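Emp47p (form2) (Saccharomyces cerevisiae, PDB 2A70) takes part in the secretion of glycoproteins and is required for exit of Emp46p from the endoplasmic reticulum. Local coordinates at residues L16-K21 with L34-I39; P156-V161 with Q174-V179. All coordinates share one frame; numbering follows the deposited sequence.

Both contacts belong to the same antiparallel sheet of the legume-lectin-like beta sandwich, toward its two ends. Contact 1 sets the loop residues 16-21 against the tight hairpin formed by strands 33-35 and 38-40, with 33-35 outermost. Contact 2 pairs strand 157-164 with strand 170-175 and takes in the turn that leads to the other outermost strand, 178-183. Strands 210-220 and 63-72 lie between them in the sheet. The contact centres are about 22 Å apart, and the nearest atoms are about 9 Å apart, without touching. Contact 1 closes along the chain before contact 2 opens. Contact 1 relies on apolar side chains and waters, contact 2 on direct hydrogen bonds.

Contact 1 of 2, residues L16-K21 with L34-I39; sequences LINTRK and LEEGRI
Leu16 and Leu34 carry the apolar part of this contact between a loop and a beta hairpin with a two-residue loop. The hairpin joins strands 33-35 and 38-40 at the edge of one sheet of the lectin sandwich. Its type II turn runs from Glu35 to Arg38. The loop has a type II turn of its own, from Leu16 to Thr19.

Leu16 points toward the hairpin. Its CD1 methyl lies 3.8 Å from Ile39 CG1, and its CD2 methyl faces Leu34 CD1. Pro23 also touches Leu16. With CG anti to the backbone N (chi1 179°), Leu34 extends its CD2 methyl to the loop backbone, 3.4 Å from Thr19 O and equally near Lys21 C.

No direct hydrogen bond crosses the contact. A CA-H...O contact joins Gly37 CA to Leu16 O at 3.4 Å. Gly37 has a positive phi.

Waters make the polar links. One accepts from Asn18 N and donates to Glu36 OE2, at 2.6 Å from that oxygen. A second accepts from Gly37 N and lies 2.7 Å from Thr19 O. The Glu36 chain is bent at chi2 (69°), which helps bring its carboxylate to the loop side. Asn18 ND2 comes no nearer than 3.8 Å to OE2, with the amide and carboxylate planes steeply inclined.

On the hairpin, Arg38 NE forms a salt bridge with Glu212. Arg38 NH1 donates to Glu36 O at 3.0 Å, with that oxygen 5° out of the guanidinium plane.

Contact 2 of 2, residues P156-V161 with Q174-V179; sequences PSTIRV and QVDNKV
Arg160 and Gln174 are joined by three hydrogen bonds. Two link their backbones: Gln174 N to Arg160 O at 2.8 Å and Arg160 N to Gln174 O at 2.9 Å. In the third, Arg160 NH1 donates to a lone pair of Gln174 OE1 at 3.0 Å. The oxygen lies in the guanidinium plane, but the amide is turned 82° against it. The two side chains run side by side in the same direction. The extended Arg160 chain carries CG and CD past OE1 before NH1 reaches it. Its NE forms a salt bridge with Glu66, and its NH2 one with the C-terminal carboxylate of Val222. The other end of the Gln174 amide, NE2, donates to Asn177 O.

Asp176 grips Thr158 twice. Its backbone N donates to Thr158 O at 2.9 Å, and its OD1 accepts from Thr158 N at 3.0 Å, nearly along the C-O axis. Its OD2 takes a water that also bonds to Ser157 OG.

The Arg160-Gln174 bonds join strand 157-164 to strand 170-175 in an antiparallel hairpin, and Asp176 adds bonds from the turn that follows. This type I' turn, from Val175 to Lys178, leads into strand 178-183.

Ile159 and Val175 form a non-hydrogen-bonded pair with CA atoms 4.8 Å apart. Both side chains lie on the sheet face away from Arg160 and Gln174. There they meet Leu122 of strand 121-128 in the opposing sheet.

Contact 1 of 2, residues L16-K21 with L34-I39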
loop_
_atom_site.group_PDB
_atom_site.type_symbol
_atom_site.label_atom_id
_atom_site.label_comp_id
_atom_site.label_asym_id
_atom_site.label_seq_id
_atom_site.Cartn_x
_atom_site.Cartn_y
_atom_site.Cartn_z
ATOM N N LEU A 16 9.570 11.096 6.920
ATOM C CA LEU A 16 8.836 12.319 7.230
ATOM C C LEU A 16 9.234 12.913 8.578
ATOM O O LEU A 16 8.643 13.939 8.956
ATOM C CB LEU A 16 7.361 11.987 7.159
ATOM C CG LEU A 16 6.860 11.691 5.734
ATOM C CD1 LEU A 16 5.517 10.993 5.908
ATOM C CD2 LEU A 16 6.796 12.984 4.932
ATOM N N ILE A 17 10.199 12.324 9.283
ATOM C CA ILE A 17 10.648 12.931 10.526
ATOM C C ILE A 17 11.009 14.397 10.279
ATOM O O ILE A 17 11.583 14.739 9.228
ATOM C CB ILE A 17 11.863 12.163 11.047
ATOM C CG1 ILE A 17 12.170 12.582 12.466
ATOM C CG2 ILE A 17 13.036 12.288 10.111
ATOM C CD1 ILE A 17 11.238 11.884 13.456
ATOM N N ASN A 18 10.570 15.274 11.164
ATOM C CA ASN A 18 10.906 16.690 10.974
ATOM C C ASN A 18 10.579 17.285 9.615
ATOM O O ASN A 18 11.222 18.230 9.140
ATOM C CB ASN A 18 12.415 16.868 11.332
ATOM C CG ASN A 18 12.652 16.623 12.815
ATOM O OD1 ASN A 18 13.829 16.433 13.157
ATOM N ND2 ASN A 18 11.576 16.651 13.623
ATOM N N THR A 19 9.563 16.785 8.915
ATOM C CA THR A 19 9.165 17.309 7.577
ATOM C C THR A 19 7.933 18.157 7.708
ATOM O O THR A 19 6.894 17.707 8.211
ATOM C CB THR A 19 8.933 16.138 6.608
ATOM O OG1 THR A 19 10.202 15.458 6.493
ATOM C CG2 THR A 19 8.475 16.551 5.224
ATOM N N ARG A 20 8.003 19.428 7.298
ATOM C CA ARG A 20 6.925 20.370 7.551
ATOM C C ARG A 20 5.904 20.469 6.437
ATOM O O ARG A 20 4.808 20.999 6.610
ATOM C CB ARG A 20 7.579 21.756 7.762
ATOM C CG ARG A 20 8.216 21.825 9.132
ATOM C CD ARG A 20 9.000 23.108 9.386
ATOM N NE ARG A 20 10.300 23.020 8.674
ATOM C CZ ARG A 20 11.144 24.059 8.646
ATOM N NH1 ARG A 20 10.879 25.219 9.225
ATOM N NH2 ARG A 20 12.291 23.903 7.974
ATOM N N LYS A 21 6.229 19.989 5.248
ATOM C CA LYS A 21 5.353 20.013 4.100
ATOM C C LYS A 21 5.352 18.662 3.403
ATOM O O LYS A 21 6.393 17.989 3.292
ATOM C CB LYS A 21 5.846 21.026 3.042
ATOM C CG LYS A 21 5.809 22.451 3.585
ATOM C CD LYS A 21 4.334 22.829 3.416
ATOM C CE LYS A 21 4.165 24.298 3.738
ATOM N NZ LYS A 21 2.706 24.409 4.099
ATOM N N LEU A 34 -0.492 15.604 6.967
ATOM C CA LEU A 34 0.853 15.566 7.522
ATOM C C LEU A 34 0.765 16.028 8.983
ATOM O O LEU A 34 0.327 17.162 9.239
ATOM C CB LEU A 34 1.792 16.439 6.749
ATOM C CG LEU A 34 3.236 16.516 7.218
ATOM C CD1 LEU A 34 3.893 15.133 7.240
ATOM C CD2 LEU A 34 4.029 17.483 6.336
ATOM N N GLU A 35 1.155 15.162 9.885
ATOM C CA GLU A 35 1.240 15.503 11.303
ATOM C C GLU A 35 2.700 15.331 11.686
ATOM O O GLU A 35 3.566 15.006 10.836
ATOM C CB GLU A 35 0.215 14.674 12.078
ATOM C CG GLU A 35 -1.181 14.816 11.441
ATOM C CD GLU A 35 -1.799 16.191 11.615
ATOM O OE1 GLU A 35 -1.355 16.955 12.522
ATOM O OE2 GLU A 35 -2.752 16.505 10.854
ATOM N N GLU A 36 3.096 15.609 12.910
ATOM C CA GLU A 36 4.495 15.485 13.250
ATOM C C GLU A 36 5.129 14.138 12.961
ATOM O O GLU A 36 4.880 13.093 13.536
ATOM C CB GLU A 36 4.707 15.730 14.744
ATOM C CG GLU A 36 6.204 15.775 15.053
ATOM C CD GLU A 36 6.845 17.027 14.445
ATOM O OE1 GLU A 36 6.361 18.154 14.721
ATOM O OE2 GLU A 36 7.803 16.871 13.652
ATOM N N GLY A 37 6.000 14.141 11.969
ATOM C CA GLY A 37 6.770 12.954 11.651
ATOM C C GLY A 37 6.060 11.987 10.746
ATOM O O GLY A 37 6.684 10.949 10.472
ATOM N N ARG A 38 4.817 12.200 10.293
ATOM C CA ARG A 38 4.125 11.114 9.601
ATOM C C ARG A 38 2.899 11.645 8.891
ATOM O O ARG A 38 2.345 12.698 9.252
ATOM C CB ARG A 38 3.723 10.007 10.578
ATOM C CG ARG A 38 2.619 10.408 11.534
ATOM C CD ARG A 38 2.950 10.325 12.997
ATOM N NE ARG A 38 1.737 10.510 13.775
ATOM C CZ ARG A 38 1.312 11.528 14.479
ATOM N NH1 ARG A 38 2.058 12.610 14.554
ATOM N NH2 ARG A 38 0.156 11.529 15.134
ATOM N N ILE A 39 2.476 10.930 7.837
ATOM C CA ILE A 39 1.179 11.256 7.226
ATOM C C ILE A 39 0.161 10.299 7.844
ATOM O O ILE A 39 0.284 9.082 7.756
ATOM C CB ILE A 39 1.263 11.209 5.690
ATOM C CG1 ILE A 39 2.054 12.434 5.166
ATOM C CG2 ILE A 39 -0.135 11.113 5.076
ATOM C CD1 ILE A 39 2.426 12.389 3.695
HETATM O O HOH W 1 9.012 14.561 13.381
HETATM O O HOH W 2 6.527 16.719 10.663
#

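Contact 2 of 2, residues P156-V161 with Q174-V179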
loop_
_atom_site.group_PDB
_atom_site.type_symbol
_atom_site.label_atom_id
_atom_site.label_comp_id
_atom_site.label_asym_id
_atom_site.label_seq_id
_atom_site.Cartn_x
_atom_site.Cartn_y
_atom_site.Cartn_z
ATOM N N PRO A 156 6.978 0.810 13.588
ATOM C CA PRO A 156 6.421 0.626 12.273
ATOM C C PRO A 156 6.873 -0.676 11.629
ATOM O O PRO A 156 7.901 -1.229 11.981
ATOM C CB PRO A 156 6.973 1.816 11.477
ATOM C CG PRO A 156 8.315 2.041 12.151
ATOM C CD PRO A 156 8.051 1.820 13.619
ATOM N N SER A 157 6.032 -1.187 10.714
ATOM C CA SER A 157 6.356 -2.345 9.902
ATOM C C SER A 157 6.876 -1.905 8.569
ATOM O O SER A 157 6.580 -0.803 8.123
ATOM C CB SER A 157 5.084 -3.192 9.696
ATOM O OG SER A 157 4.591 -3.735 10.893
ATOM N N THR A 158 7.631 -2.780 7.920
ATOM C CA THR A 158 8.197 -2.454 6.612
ATOM C C THR A 158 7.769 -3.536 5.611
ATOM O O THR A 158 8.103 -4.681 5.751
ATOM C CB THR A 158 9.732 -2.434 6.636
ATOM O OG1 THR A 158 10.159 -1.615 7.736
ATOM C CG2 THR A 158 10.270 -1.809 5.351
ATOM N N ILE A 159 7.006 -3.095 4.609
ATOM C CA ILE A 159 6.573 -3.964 3.513
ATOM C C ILE A 159 7.504 -3.710 2.336
ATOM O O ILE A 159 7.583 -2.569 1.862
ATOM C CB ILE A 159 5.098 -3.706 3.143
ATOM C CG1 ILE A 159 4.157 -4.049 4.292
ATOM C CG2 ILE A 159 4.743 -4.505 1.890
ATOM C CD1 ILE A 159 2.735 -3.490 4.092
ATOM N N ARG A 160 8.201 -4.750 1.883
ATOM C CA ARG A 160 9.148 -4.609 0.809
ATOM C C ARG A 160 8.641 -5.423 -0.382
ATOM O O ARG A 160 8.549 -6.663 -0.297
ATOM C CB ARG A 160 10.544 -5.090 1.254
ATOM C CG ARG A 160 11.561 -5.028 0.120
ATOM C CD ARG A 160 12.995 -5.214 0.776
ATOM N NE ARG A 160 14.052 -4.842 -0.188
ATOM C CZ ARG A 160 14.627 -5.649 -1.061
ATOM N NH1 ARG A 160 14.274 -6.930 -1.096
ATOM N NH2 ARG A 160 15.565 -5.170 -1.891
ATOM N N VAL A 161 8.282 -4.742 -1.456
ATOM C CA VAL A 161 7.756 -5.339 -2.660
ATOM C C VAL A 161 8.858 -5.334 -3.693
ATOM O O VAL A 161 9.380 -4.240 -3.978
ATOM C CB VAL A 161 6.550 -4.537 -3.194
ATOM C CG1 VAL A 161 5.898 -5.251 -4.377
ATOM C CG2 VAL A 161 5.538 -4.322 -2.121
ATOM N N GLN A 174 7.945 -8.991 1.171
ATOM C CA GLN A 174 8.529 -9.266 2.485
ATOM C C GLN A 174 7.904 -8.331 3.523
ATOM O O GLN A 174 7.548 -7.173 3.235
ATOM C CB GLN A 174 10.048 -9.038 2.488
ATOM C CG GLN A 174 10.812 -10.036 1.595
ATOM C CD GLN A 174 12.165 -9.421 1.233
ATOM O OE1 GLN A 174 12.262 -8.572 0.324
ATOM N NE2 GLN A 174 13.182 -9.771 1.998
ATOM N N VAL A 175 7.797 -8.826 4.756
ATOM C CA VAL A 175 7.387 -8.028 5.893
ATOM C C VAL A 175 8.505 -8.117 6.906
ATOM O O VAL A 175 8.896 -9.209 7.327
ATOM C CB VAL A 175 6.082 -8.566 6.525
ATOM C CG1 VAL A 175 5.786 -7.839 7.825
ATOM C CG2 VAL A 175 4.967 -8.447 5.509
ATOM N N ASP A 176 9.089 -6.962 7.236
ATOM C CA ASP A 176 10.255 -6.927 8.136
ATOM C C ASP A 176 11.341 -7.910 7.697
ATOM O O ASP A 176 11.975 -8.573 8.514
ATOM C CB ASP A 176 9.825 -7.177 9.559
ATOM C CG ASP A 176 8.674 -6.266 9.984
ATOM O OD1 ASP A 176 8.472 -5.131 9.492
ATOM O OD2 ASP A 176 7.927 -6.746 10.857
ATOM N N ASN A 177 11.564 -7.925 6.390
ATOM C CA ASN A 177 12.584 -8.757 5.717
ATOM C C ASN A 177 12.149 -10.232 5.584
ATOM O O ASN A 177 12.777 -10.986 4.788
ATOM C CB ASN A 177 13.966 -8.613 6.388
ATOM C CG ASN A 177 14.461 -7.166 6.292
ATOM O OD1 ASN A 177 14.347 -6.518 5.240
ATOM N ND2 ASN A 177 15.027 -6.615 7.361
ATOM N N LYS A 178 11.089 -10.705 6.238
ATOM C CA LYS A 178 10.693 -12.092 6.149
ATOM C C LYS A 178 9.763 -12.245 4.930
ATOM O O LYS A 178 8.893 -11.418 4.693
ATOM C CB LYS A 178 9.934 -12.577 7.379
ATOM C CG LYS A 178 10.474 -12.249 8.765
ATOM C CD LYS A 178 9.439 -12.472 9.873
ATOM C CE LYS A 178 8.121 -11.768 9.545
ATOM N NZ LYS A 178 7.971 -10.486 10.262
ATOM N N VAL A 179 9.894 -13.309 4.134
ATOM C CA VAL A 179 9.037 -13.490 2.973
ATOM C C VAL A 179 7.595 -13.726 3.409
ATOM O O VAL A 179 7.270 -14.606 4.196
ATOM C CB VAL A 179 9.520 -14.640 2.070
ATOM C CG1 VAL A 179 8.634 -14.738 0.821
ATOM C CG2 VAL A 179 10.952 -14.505 1.670
HETATM O O HOH W 3 5.753 -6.051 12.072
HETATM O O HOH W 4 10.436 -6.070 4.475
HETATM O O HOH W 5 10.410 -8.439 -1.697
#